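Local coordinates for (S)-ureidoglycine aminohydrolase cupin domain-containing protein (Pseudomonas syringae pv. tomato, PDB 3MYX) that is of unknown function, but carries a cupin fold related to (S)-ureidoglycine aminohydrolases and may be an enzyme of that kind, at residues Ser120-Ala134 / Asn157-Val171. Residues are numbered along the deposited sequence; the frame is centred on the assembly and turned at random.
Sequences SGPDKSGITALDRLA and NNLFEDTASTLRIGV. With EDO (1,2-ethanediol), chain E.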
loop_
_atom_site.group_PDB
_atom_site.type_symbol
_atom_site.label_atom_id
_atom_site.label_comp_id
_atom_site.label_asym_id
_atom_site.label_seq_id
_atom_site.Cartn_x
_atom_site.Cartn_y
_atom_site.Cartn_z
ATOM N N SER A 120 -2.605 -10.365 -14.777
ATOM C CA SER A 120 -2.847 -9.760 -16.096
ATOM C C SER A 120 -1.630 -9.780 -17.022
ATOM O O SER A 120 -1.568 -9.073 -18.038
ATOM C CB SER A 120 -3.355 -8.333 -15.917
ATOM O OG SER A 120 -2.330 -7.498 -15.452
ATOM N N GLY A 121 -0.682 -10.631 -16.709
ATOM C CA GLY A 121 0.497 -10.827 -17.526
ATOM C C GLY A 121 1.378 -11.787 -16.760
ATOM O O GLY A 121 0.956 -12.368 -15.753
ATOM N N PRO A 122 2.619 -11.972 -17.220
ATOM C CA PRO A 122 3.460 -13.027 -16.669
ATOM C C PRO A 122 4.049 -12.686 -15.288
ATOM O O PRO A 122 4.264 -11.518 -14.947
ATOM C CB PRO A 122 4.551 -13.168 -17.731
ATOM C CG PRO A 122 4.690 -11.809 -18.275
ATOM C CD PRO A 122 3.294 -11.283 -18.326
ATOM N N ASP A 123 4.311 -13.718 -14.501
ATOM C CA ASP A 123 4.874 -13.570 -13.166
ATOM C C ASP A 123 6.233 -12.876 -13.215
ATOM O O ASP A 123 7.077 -13.209 -14.047
ATOM C CB ASP A 123 5.123 -14.938 -12.554
ATOM C CG ASP A 123 3.874 -15.662 -12.114
ATOM O OD1 ASP A 123 2.765 -15.102 -12.191
ATOM O OD2 ASP A 123 4.048 -16.839 -11.671
ATOM N N LYS A 124 6.438 -11.950 -12.293
ATOM C CA LYS A 124 7.756 -11.392 -11.988
ATOM C C LYS A 124 8.050 -11.762 -10.537
ATOM O O LYS A 124 7.675 -11.053 -9.607
ATOM C CB LYS A 124 7.740 -9.903 -12.225
ATOM C CG LYS A 124 9.064 -9.239 -12.254
ATOM C CD LYS A 124 8.871 -7.816 -12.910
ATOM C CE LYS A 124 10.096 -7.119 -13.274
ATOM N NZ LYS A 124 9.817 -5.758 -13.671
ATOM N N SER A 125 8.614 -12.952 -10.363
ATOM C CA SER A 125 8.720 -13.569 -9.054
ATOM C C SER A 125 9.988 -13.114 -8.327
ATOM O O SER A 125 11.003 -12.770 -8.931
ATOM C CB SER A 125 8.711 -15.082 -9.196
ATOM O OG SER A 125 9.828 -15.540 -9.930
ATOM N N GLY A 126 9.911 -13.148 -7.007
ATOM C CA GLY A 126 10.988 -12.740 -6.137
ATOM C C GLY A 126 10.503 -11.735 -5.108
ATOM O O GLY A 126 9.410 -11.189 -5.202
ATOM N N ILE A 127 11.359 -11.487 -4.127
ATOM C CA ILE A 127 11.081 -10.482 -3.107
ATOM C C ILE A 127 11.887 -9.216 -3.404
ATOM O O ILE A 127 13.072 -9.283 -3.710
ATOM C CB ILE A 127 11.446 -10.956 -1.679
ATOM C CG1 ILE A 127 10.861 -12.323 -1.343
ATOM C CG2 ILE A 127 10.990 -9.924 -0.660
ATOM C CD1 ILE A 127 11.719 -13.083 -0.260
ATOM N N THR A 128 11.228 -8.059 -3.313
ATOM C CA THR A 128 11.877 -6.761 -3.523
ATOM C C THR A 128 11.715 -5.913 -2.258
ATOM O O THR A 128 10.602 -5.583 -1.882
ATOM C CB THR A 128 11.279 -6.005 -4.749
ATOM O OG1 THR A 128 11.395 -6.817 -5.923
ATOM C CG2 THR A 128 12.018 -4.690 -5.018
ATOM N N ALA A 129 12.828 -5.584 -1.605
ATOM C CA ALA A 129 12.827 -4.651 -0.472
ATOM C C ALA A 129 12.705 -3.222 -0.993
ATOM O O ALA A 129 13.181 -2.912 -2.093
ATOM C CB ALA A 129 14.113 -4.802 0.328
ATOM N N LEU A 130 12.074 -2.351 -0.212
ATOM C CA LEU A 130 11.793 -0.963 -0.627
ATOM C C LEU A 130 12.400 0.006 0.381
ATOM O O LEU A 130 11.851 0.181 1.465
ATOM C CB LEU A 130 10.279 -0.719 -0.739
ATOM C CG LEU A 130 9.479 -1.690 -1.609
ATOM C CD1 LEU A 130 7.973 -1.467 -1.388
ATOM C CD2 LEU A 130 9.829 -1.589 -3.087
ATOM N N ASP A 131 13.493 0.665 0.011
ATOM C CA ASP A 131 14.213 1.539 0.944
ATOM C C ASP A 131 13.426 2.841 1.171
ATOM O O ASP A 131 13.155 3.559 0.212
ATOM C CB ASP A 131 15.606 1.845 0.358
ATOM C CG ASP A 131 16.540 2.600 1.304
ATOM O OD1 ASP A 131 16.110 3.050 2.381
ATOM O OD2 ASP A 131 17.742 2.712 0.941
ATOM N N ARG A 132 13.128 3.164 2.435
ATOM C CA ARG A 132 12.508 4.439 2.796
ATOM C C ARG A 132 13.289 5.628 2.233
ATOM O O ARG A 132 12.691 6.656 1.917
ATOM C CB ARG A 132 12.428 4.579 4.328
ATOM C CG ARG A 132 11.459 3.618 5.016
ATOM C CD ARG A 132 11.625 3.560 6.525
ATOM N NE ARG A 132 11.228 4.807 7.163
ATOM C CZ ARG A 132 9.985 5.132 7.519
ATOM N NH1 ARG A 132 8.973 4.334 7.266
ATOM N NH2 ARG A 132 9.753 6.302 8.118
ATOM N N LEU A 133 14.619 5.491 2.147
ATOM C CA LEU A 133 15.511 6.562 1.704
ATOM C C LEU A 133 15.899 6.426 0.235
ATOM O O LEU A 133 16.897 6.987 -0.201
ATOM C CB LEU A 133 16.775 6.616 2.580
ATOM C CG LEU A 133 16.576 6.805 4.090
ATOM C CD1 LEU A 133 17.924 6.857 4.830
ATOM C CD2 LEU A 133 15.737 8.050 4.346
ATOM N N ALA A 134 15.098 5.717 -0.549
ATOM C CA ALA A 134 15.363 5.581 -1.981
ATOM C C ALA A 134 15.586 6.943 -2.640
ATOM O O ALA A 134 14.908 7.940 -2.317
ATOM C CB ALA A 134 14.183 4.870 -2.651
ATOM N N ASN A 157 10.352 6.979 -7.427
ATOM C CA ASN A 157 11.188 5.888 -7.873
ATOM C C ASN A 157 10.307 4.648 -7.850
ATOM O O ASN A 157 9.904 4.184 -6.780
ATOM C CB ASN A 157 12.404 5.705 -6.957
ATOM C CG ASN A 157 13.347 4.605 -7.436
ATOM O OD1 ASN A 157 12.942 3.694 -8.138
ATOM N ND2 ASN A 157 14.607 4.694 -7.024
ATOM N N ASN A 158 9.979 4.144 -9.037
ATOM C CA ASN A 158 9.269 2.878 -9.185
ATOM C C ASN A 158 10.225 1.716 -8.949
ATOM O O ASN A 158 10.834 1.210 -9.874
ATOM C CB ASN A 158 8.646 2.767 -10.577
ATOM C CG ASN A 158 7.618 3.837 -10.827
ATOM O OD1 ASN A 158 6.642 3.959 -10.087
ATOM N ND2 ASN A 158 7.823 4.626 -11.883
ATOM N N LEU A 159 10.370 1.332 -7.693
ATOM C CA LEU A 159 11.287 0.278 -7.287
ATOM C C LEU A 159 10.824 -1.096 -7.747
ATOM O O LEU A 159 11.627 -2.017 -7.874
ATOM C CB LEU A 159 11.442 0.277 -5.775
ATOM C CG LEU A 159 12.138 1.528 -5.228
ATOM C CD1 LEU A 159 11.929 1.675 -3.720
ATOM C CD2 LEU A 159 13.629 1.498 -5.580
ATOM N N PHE A 160 9.527 -1.246 -7.970
ATOM C CA PHE A 160 8.964 -2.497 -8.488
ATOM C C PHE A 160 7.898 -2.154 -9.529
ATOM O O PHE A 160 6.980 -1.386 -9.258
ATOM C CB PHE A 160 8.370 -3.325 -7.358
ATOM C CG PHE A 160 7.635 -4.534 -7.823
ATOM C CD1 PHE A 160 8.297 -5.697 -8.113
ATOM C CD2 PHE A 160 6.253 -4.486 -7.951
ATOM C CE1 PHE A 160 7.563 -6.821 -8.545
ATOM C CE2 PHE A 160 5.545 -5.565 -8.392
ATOM C CZ PHE A 160 6.199 -6.729 -8.679
ATOM N N GLU A 161 8.082 -2.670 -10.732
ATOM C CA GLU A 161 7.112 -2.533 -11.793
ATOM C C GLU A 161 6.657 -3.932 -12.205
ATOM O O GLU A 161 7.412 -4.678 -12.827
ATOM C CB GLU A 161 7.711 -1.782 -12.973
ATOM C CG GLU A 161 8.093 -0.357 -12.621
ATOM C CD GLU A 161 8.731 0.392 -13.786
ATOM O OE1 GLU A 161 9.441 -0.234 -14.604
ATOM O OE2 GLU A 161 8.538 1.609 -13.873
ATOM N N ASP A 162 5.435 -4.294 -11.857
ATOM C CA ASP A 162 4.968 -5.639 -12.102
ATOM C C ASP A 162 4.736 -5.891 -13.584
ATOM O O ASP A 162 4.379 -4.979 -14.341
ATOM C CB ASP A 162 3.671 -5.893 -11.345
ATOM C CG ASP A 162 3.443 -7.347 -11.010
ATOM O OD1 ASP A 162 4.301 -8.209 -11.314
ATOM O OD2 ASP A 162 2.387 -7.625 -10.400
ATOM N N THR A 163 4.890 -7.158 -13.971
ATOM C CA THR A 163 4.360 -7.621 -15.242
ATOM C C THR A 163 3.140 -8.535 -15.049
ATOM O O THR A 163 2.454 -8.798 -16.016
ATOM C CB THR A 163 5.430 -8.356 -16.083
ATOM O OG1 THR A 163 5.988 -9.432 -15.323
ATOM C CG2 THR A 163 6.522 -7.395 -16.482
ATOM N N ALA A 164 2.851 -8.988 -13.823
ATOM C CA ALA A 164 1.666 -9.812 -13.549
ATOM C C ALA A 164 0.439 -8.991 -13.163
ATOM O O ALA A 164 -0.605 -9.544 -12.859
ATOM C CB ALA A 164 1.976 -10.844 -12.462
ATOM N N SER A 165 0.590 -7.673 -13.179
ATOM C CA SER A 165 -0.468 -6.713 -12.877
ATOM C C SER A 165 0.042 -5.366 -13.347
ATOM O O SER A 165 1.197 -5.255 -13.770
ATOM C CB SER A 165 -0.739 -6.657 -11.379
ATOM O OG SER A 165 0.303 -5.981 -10.691
ATOM N N THR A 166 -0.788 -4.337 -13.229
ATOM C CA THR A 166 -0.348 -2.972 -13.499
ATOM C C THR A 166 0.263 -2.277 -12.280
ATOM O O THR A 166 0.557 -1.084 -12.340
ATOM C CB THR A 166 -1.488 -2.126 -14.064
ATOM O OG1 THR A 166 -2.514 -2.005 -13.081
ATOM C CG2 THR A 166 -2.064 -2.743 -15.341
ATOM N N LEU A 167 0.492 -2.998 -11.188
ATOM C CA LEU A 167 1.083 -2.384 -10.003
ATOM C C LEU A 167 2.437 -1.775 -10.271
ATOM O O LEU A 167 3.306 -2.406 -10.900
ATOM C CB LEU A 167 1.196 -3.395 -8.868
ATOM C CG LEU A 167 -0.091 -3.751 -8.149
ATOM C CD1 LEU A 167 0.146 -4.981 -7.245
ATOM C CD2 LEU A 167 -0.616 -2.575 -7.341
ATOM N N ARG A 168 2.598 -0.541 -9.807
ATOM C CA ARG A 168 3.884 0.119 -9.698
ATOM C C ARG A 168 4.002 0.498 -8.227
ATOM O O ARG A 168 3.079 1.084 -7.640
ATOM C CB ARG A 168 3.941 1.365 -10.587
ATOM C CG ARG A 168 4.090 1.092 -12.066
ATOM C CD ARG A 168 4.270 2.407 -12.813
ATOM N NE ARG A 168 3.084 3.269 -12.752
ATOM C CZ ARG A 168 2.961 4.416 -12.061
ATOM N NH1 ARG A 168 3.947 4.926 -11.308
ATOM N NH2 ARG A 168 1.813 5.076 -12.134
ATOM N N ILE A 169 5.134 0.138 -7.639
ATOM C CA ILE A 169 5.353 0.250 -6.197
ATOM C C ILE A 169 6.681 0.940 -5.940
ATOM O O ILE A 169 7.687 0.631 -6.572
ATOM C CB ILE A 169 5.314 -1.140 -5.541
ATOM C CG1 ILE A 169 3.918 -1.755 -5.717
ATOM C CG2 ILE A 169 5.709 -1.045 -4.073
ATOM C CD1 ILE A 169 3.807 -3.230 -5.332
ATOM N N GLY A 170 6.680 1.921 -5.047
ATOM C CA GLY A 170 7.895 2.652 -4.812
ATOM C C GLY A 170 7.758 3.716 -3.758
ATOM O O GLY A 170 6.941 3.592 -2.843
ATOM N N VAL A 171 8.586 4.744 -3.903
ATOM C CA VAL A 171 8.644 5.854 -2.988
ATOM C C VAL A 171 8.440 7.143 -3.797
ATOM O O VAL A 171 8.946 7.267 -4.917
ATOM C CB VAL A 171 9.974 5.872 -2.202
ATOM C CG1 VAL A 171 10.066 7.115 -1.259
ATOM C CG2 VAL A 171 10.147 4.596 -1.389
HETATM C C1 EDO E . -4.168 -4.603 -11.527
HETATM O O1 EDO E . -3.528 -5.195 -12.672
HETATM C C2 EDO E . -5.451 -3.898 -11.959
HETATM O O2 EDO E . -5.187 -2.983 -13.034
HETATM O O HOH W 1 4.916 -10.579 -10.104
HETATM O O HOH W 2 10.426 -4.219 -11.162
#
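Lys124 reaches alongside the backbone of 161-163 as a fully extended chain: with CG anti to the backbone N (chi1 -167°) and the chain staying extended beyond CG, its CD lies close to Glu161 O and its ammonium NZ donates to that oxygen at 2.8 Å. The donor lies in the carbonyl plane, and the C=O...N angle of 158° makes the approach nearly end-on. Water 2 gives NZ a further partner and also accepts from Glu161 N, so both backbone polar groups of Glu161 are tied to this lysine. Nearer the backbone, Lys124 CB rests 3.6 Å from Thr163 OG1, the two side chains lying crosswise. That hydroxyl sits between its own backbone N and carbonyl carbon (chi1 56°), from where it donates to Pro122 O at 2.7 Å, arriving from above the carbonyl plane. In the same loop, Asp162 OD1 accepts the N-H of Ala164 two residues on, an Asx turn, with the donor above the carboxylate plane, while OD2 accepts from the hydroxyl of Ser165 and is also hydrogen-bonded to Thr66 OG1. Water 1 links Asp162 OD1 to Lys124 N. Topologically, 157-171 is an antiparallel hairpin within the EutQ-like cupin domain, whereas strand 127-130 pairs with strand 92-95 of a different sheet, so the contact joins two beta sheets of a bicupin-like chain. At their meeting, Leu130 splits its methyls: CD2 packs 3.6 Å from Leu159 CB, and CD1 meets Ile169 CG2 at 3.5 Å, those side chains being roughly perpendicular. The hairpin carries a classic bulge, two residues, Leu159 and Phe160, being set against the single Ile169. Val94 and Met68 also touch Leu130 and Ile169. Farther along, Ala134 CB lies 4.1 Å from Leu159 CD1, and Val171 CG2 approaches Asp131 O at 3.6 Å.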